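Local coordinates for protein probable glutathione S-transferase (Pseudomonas aeruginosa, PDB 6JWK) that probably isomerises maleylpyruvate, as a glutathione-dependent enzyme of the zeta class of the glutathione S-transferase superfamily, at residues B[162-167]-B[188-193]; B[192-195]-B[199-202]. All coordinates share one frame; numbering follows the deposited sequence.

How the contacts relate
Contact 1 (162-167 with 188-193) and contact 2 (192-195 with 199-202) meet along helix 185-195: they share Gly192 and Arg193, and their centres are about 9 Å apart. Glu164 of contact 1 bridges them, its CG 3.4 Å from Cys194 SG and its CB 3.8 Å from Phe200 CZ, so Glu164 touches residues of both segments of contact 2. Contact 1 is internal to the helical C-terminal domain. Contact 2 extends this packing to the other domain, because Phe200 also packs on Ile17 and Leu21 of helix 10-22, in the N-terminal thioredoxin-like domain that binds glutathione in this family. Together they connect the start of helix 162-176 with the domain interface.

Contact 1: B[162-167]-B[188-193]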
loop_
_atom_site.group_PDB
_atom_site.type_symbol
_atom_site.label_atom_id
_atom_site.label_comp_id
_atom_site.label_asym_id
_atom_site.label_seq_id
_atom_site.Cartn_x
_atom_site.Cartn_y
_atom_site.Cartn_z
ATOM N N ILE B 162 -1.886 10.809 -8.241
ATOM C CA ILE B 162 -1.432 9.532 -7.650
ATOM C C ILE B 162 -2.210 8.356 -8.251
ATOM O O ILE B 162 -1.627 7.283 -8.454
ATOM C CB ILE B 162 -1.502 9.583 -6.116
ATOM C CG1 ILE B 162 -0.817 8.342 -5.549
ATOM C CG2 ILE B 162 -2.911 9.748 -5.616
ATOM C CD1 ILE B 162 -0.677 8.360 -4.033
ATOM N N VAL B 163 -3.496 8.513 -8.592
ATOM C CA VAL B 163 -4.284 7.371 -9.105
ATOM C C VAL B 163 -3.688 6.909 -10.446
ATOM O O VAL B 163 -3.465 5.651 -10.647
ATOM C CB VAL B 163 -5.765 7.763 -9.193
ATOM C CG1 VAL B 163 -6.520 6.801 -10.057
ATOM C CG2 VAL B 163 -6.386 7.861 -7.811
ATOM N N GLU B 164 -3.380 7.862 -11.352
ATOM C CA GLU B 164 -2.883 7.541 -12.710
ATOM C C GLU B 164 -1.437 7.066 -12.563
ATOM O O GLU B 164 -1.001 6.216 -13.354
ATOM C CB GLU B 164 -3.053 8.728 -13.664
ATOM C CG GLU B 164 -4.534 9.035 -13.977
ATOM C CD GLU B 164 -5.329 9.757 -12.892
ATOM O OE1 GLU B 164 -4.705 10.455 -11.997
ATOM O OE2 GLU B 164 -6.593 9.636 -12.936
ATOM N N CYS B 165 -0.696 7.581 -11.589
ATOM C CA CYS B 165 0.687 7.094 -11.356
ATOM C C CYS B 165 0.632 5.576 -11.050
ATOM O O CYS B 165 1.562 4.844 -11.459
ATOM C CB CYS B 165 1.361 7.816 -10.211
ATOM S SG CYS B 165 1.712 9.552 -10.534
ATOM N N CYS B 166 -0.417 5.089 -10.375
ATOM C CA CYS B 166 -0.536 3.655 -10.014
ATOM C C CYS B 166 -1.221 2.868 -11.146
ATOM O O CYS B 166 -0.808 1.718 -11.419
ATOM C CB CYS B 166 -1.299 3.484 -8.715
ATOM S SG CYS B 166 -0.394 4.182 -7.312
ATOM N N LEU B 167 -2.250 3.421 -11.790
ATOM C CA LEU B 167 -3.012 2.623 -12.783
ATOM C C LEU B 167 -2.224 2.363 -14.057
ATOM O O LEU B 167 -2.304 1.239 -14.608
ATOM C CB LEU B 167 -4.342 3.303 -13.080
ATOM C CG LEU B 167 -5.473 2.742 -12.217
ATOM C CD1 LEU B 167 -6.711 3.653 -12.207
ATOM C CD2 LEU B 167 -5.824 1.317 -12.664
ATOM N N LEU B 188 -9.394 1.696 -19.444
ATOM C CA LEU B 188 -8.728 1.832 -20.759
ATOM C C LEU B 188 -8.823 3.292 -21.244
ATOM O O LEU B 188 -7.808 3.850 -21.683
ATOM C CB LEU B 188 -9.281 0.835 -21.790
ATOM C CG LEU B 188 -9.020 -0.618 -21.446
ATOM C CD1 LEU B 188 -9.723 -1.551 -22.427
ATOM C CD2 LEU B 188 -7.524 -0.898 -21.397
ATOM N N GLU B 189 -9.949 3.928 -21.082
ATOM C CA GLU B 189 -10.113 5.307 -21.561
ATOM C C GLU B 189 -9.190 6.224 -20.738
ATOM O O GLU B 189 -8.542 7.132 -21.321
ATOM C CB GLU B 189 -11.587 5.695 -21.470
ATOM C CG GLU B 189 -11.840 7.155 -21.757
ATOM C CD GLU B 189 -13.276 7.544 -21.486
ATOM O OE1 GLU B 189 -13.704 7.519 -20.287
ATOM O OE2 GLU B 189 -13.971 7.806 -22.469
ATOM N N LEU B 190 -9.131 6.030 -19.415
ATOM C CA LEU B 190 -8.281 6.910 -18.578
ATOM C C LEU B 190 -6.830 6.685 -18.982
ATOM O O LEU B 190 -6.068 7.640 -19.077
ATOM C CB LEU B 190 -8.527 6.572 -17.113
ATOM C CG LEU B 190 -7.666 7.289 -16.082
ATOM C CD1 LEU B 190 -7.771 8.790 -16.255
ATOM C CD2 LEU B 190 -8.054 6.839 -14.665
ATOM N N GLU B 191 -6.466 5.429 -19.180
ATOM C CA GLU B 191 -5.097 5.094 -19.596
ATOM C C GLU B 191 -4.763 5.853 -20.882
ATOM O O GLU B 191 -3.677 6.432 -20.938
ATOM C CB GLU B 191 -4.961 3.593 -19.754
ATOM C CG GLU B 191 -3.586 3.179 -20.222
ATOM C CD GLU B 191 -3.498 1.714 -20.639
ATOM O OE1 GLU B 191 -4.528 1.181 -21.017
ATOM O OE2 GLU B 191 -2.375 1.091 -20.548
ATOM N N GLY B 192 -5.659 5.841 -21.874
ATOM C CA GLY B 192 -5.456 6.542 -23.161
ATOM C C GLY B 192 -5.301 8.034 -22.948
ATOM O O GLY B 192 -4.375 8.625 -23.536
ATOM N N ARG B 193 -6.089 8.647 -22.057
ATOM C CA ARG B 193 -5.911 10.088 -21.788
ATOM C C ARG B 193 -4.523 10.362 -21.217
ATOM O O ARG B 193 -3.946 11.404 -21.535
ATOM C CB ARG B 193 -6.906 10.672 -20.788
ATOM C CG ARG B 193 -8.309 10.705 -21.329
ATOM C CD ARG B 193 -9.283 11.473 -20.462
ATOM N NE ARG B 193 -10.533 11.069 -21.072
ATOM C CZ ARG B 193 -11.658 10.861 -20.425
ATOM N NH1 ARG B 193 -11.703 10.977 -19.110
ATOM N NH2 ARG B 193 -12.746 10.551 -21.104
#
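A buried side-chain contact between two helices sets Leu190 of helix 185-195 against Glu164 and Leu167 at the start of helix 162-176, within the helical C-terminal domain. The backbones stay apart: the nearest CA atoms, Leu167 and Glu191, are 7.5 Å from each other, and the interface buries 124 Å² in all. Leu190 spans the gap because its CG stands anti to the backbone N (chi1 175°), which carries both methyls toward the other helix. The oxygen Glu164 OE2 rests against the fork of Leu190, 3.6 Å from both CD1 and CD2, and Leu190 CD1 also lies 4.0 Å from Glu164 CG, the two side chains crossing at about a right angle. A bend at chi2 (76°) folds the Glu164 carboxylate back toward the beginning of its own helix. There OE1 accepts a hydrogen bond from the backbone N of Gly161, the residue just before helix 162-176, which resembles one of the two bonds of a capping box. OE2 is hydrogen-bonded to Phe155 N, so the buried carboxylate has a backbone N-H for each oxygen while the leucine methyls pack against it. On the apolar side, Leu167 CD1 approaches Leu190 CD2 to 4.2 Å, and Phe154 from the preceding loop touches both Glu164 and Leu190.

Contact 2: B[192-195]-B[199-202]; sequences GRCL and AFQR
Phe200 lays one face of its ring over Cys194, whose CB stands 3.5 Å from the ring centroid and only 9° off the ring normal. That puts CB over the middle of the ring face, a CH-pi contact. Cys194 SG adds an oblique sulfur-aromatic contact at 4.2 Å from the same centroid, displaced toward CZ and CE2. With its CG anti to the carbonyl carbon (chi1 -78°), Phe200 reaches back toward the preceding helix, and its root also meets the backbone: Cys194 O is 3.2 Å from Phe200 CB. The two segments belong to the consecutive helices 185-195 and 198-203, joined by a two-residue link. Past the Cys194 contact, Phe200 touches Val168 of helix 162-176 and packs against the thioredoxin-like domain, so this aromatic joins the two domains. At the exposed edge, the Gln201 side chain, extended beyond CG, reaches to the last residue of helix 185-195: NE2 donates to Leu195 O at 2.9 Å. The bond is bent, with an N-H...O angle of 143°, and the acceptor lies somewhat out of the amide plane. The chemistry is thus divided: dispersion and weak pi interactions probably help hold the buried ring, whereas a single hydrogen bond from the side-chain amide of Gln201 ties the helix end at the surface, where water could compete for it.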
loop_
_atom_site.group_PDB
_atom_site.type_symbol
_atom_site.label_atom_id
_atom_site.label_comp_id
_atom_site.label_asym_id
_atom_site.label_seq_id
_atom_site.Cartn_x
_atom_site.Cartn_y
_atom_site.Cartn_z
ATOM N N GLY B 192 -5.659 5.841 -21.874
ATOM C CA GLY B 192 -5.456 6.542 -23.161
ATOM C C GLY B 192 -5.301 8.034 -22.948
ATOM O O GLY B 192 -4.375 8.625 -23.536
ATOM N N ARG B 193 -6.089 8.647 -22.057
ATOM C CA ARG B 193 -5.911 10.088 -21.788
ATOM C C ARG B 193 -4.523 10.362 -21.217
ATOM O O ARG B 193 -3.946 11.404 -21.535
ATOM C CB ARG B 193 -6.906 10.672 -20.788
ATOM C CG ARG B 193 -8.309 10.705 -21.329
ATOM C CD ARG B 193 -9.283 11.473 -20.462
ATOM N NE ARG B 193 -10.533 11.069 -21.072
ATOM C CZ ARG B 193 -11.658 10.861 -20.425
ATOM N NH1 ARG B 193 -11.703 10.977 -19.110
ATOM N NH2 ARG B 193 -12.746 10.551 -21.104
ATOM N N CYS B 194 -4.053 9.535 -20.307
ATOM C CA CYS B 194 -2.682 9.694 -19.729
ATOM C C CYS B 194 -1.581 9.534 -20.793
ATOM O O CYS B 194 -0.680 10.397 -20.870
ATOM C CB CYS B 194 -2.504 8.656 -18.632
ATOM S SG CYS B 194 -3.569 8.972 -17.200
ATOM N N LEU B 195 -1.610 8.442 -21.556
ATOM C CA LEU B 195 -0.553 8.108 -22.549
ATOM C C LEU B 195 -0.522 9.134 -23.689
ATOM O O LEU B 195 0.518 9.199 -24.374
ATOM C CB LEU B 195 -0.756 6.714 -23.114
ATOM C CG LEU B 195 -0.726 5.600 -22.071
ATOM C CD1 LEU B 195 -0.863 4.243 -22.726
ATOM C CD2 LEU B 195 0.561 5.636 -21.290
ATOM N N ALA B 199 4.171 14.014 -20.441
ATOM C CA ALA B 199 4.724 13.606 -19.129
ATOM C C ALA B 199 4.694 12.070 -19.054
ATOM O O ALA B 199 5.679 11.463 -18.669
ATOM C CB ALA B 199 3.965 14.246 -17.982
ATOM N N PHE B 200 3.605 11.430 -19.452
ATOM C CA PHE B 200 3.526 9.952 -19.381
ATOM C C PHE B 200 4.434 9.302 -20.426
ATOM O O PHE B 200 5.077 8.225 -20.155
ATOM C CB PHE B 200 2.082 9.509 -19.540
ATOM C CG PHE B 200 1.282 9.688 -18.286
ATOM C CD1 PHE B 200 0.728 10.916 -17.973
ATOM C CD2 PHE B 200 1.033 8.592 -17.465
ATOM C CE1 PHE B 200 -0.037 11.051 -16.817
ATOM C CE2 PHE B 200 0.258 8.732 -16.333
ATOM C CZ PHE B 200 -0.240 9.960 -15.983
ATOM N N GLN B 201 4.440 9.858 -21.633
ATOM C CA GLN B 201 5.302 9.311 -22.711
ATOM C C GLN B 201 6.784 9.377 -22.284
ATOM O O GLN B 201 7.461 8.362 -22.456
ATOM C CB GLN B 201 5.081 10.077 -24.014
ATOM C CG GLN B 201 3.695 9.904 -24.620
ATOM C CD GLN B 201 3.335 11.036 -25.561
ATOM O OE1 GLN B 201 4.085 11.988 -25.769
ATOM N NE2 GLN B 201 2.124 11.005 -26.058
ATOM N N ARG B 202 7.238 10.484 -21.674
ATOM C CA ARG B 202 8.639 10.596 -21.158
ATOM C C ARG B 202 8.912 9.520 -20.106
ATOM O O ARG B 202 10.059 8.967 -20.065
ATOM C CB ARG B 202 8.879 11.952 -20.498
ATOM C CG ARG B 202 8.937 13.105 -21.481
ATOM C CD ARG B 202 8.714 14.415 -20.742
ATOM N NE ARG B 202 9.926 14.761 -20.041
ATOM C CZ ARG B 202 10.914 15.489 -20.570
ATOM N NH1 ARG B 202 12.011 15.739 -19.866
ATOM N NH2 ARG B 202 10.798 15.988 -21.794
#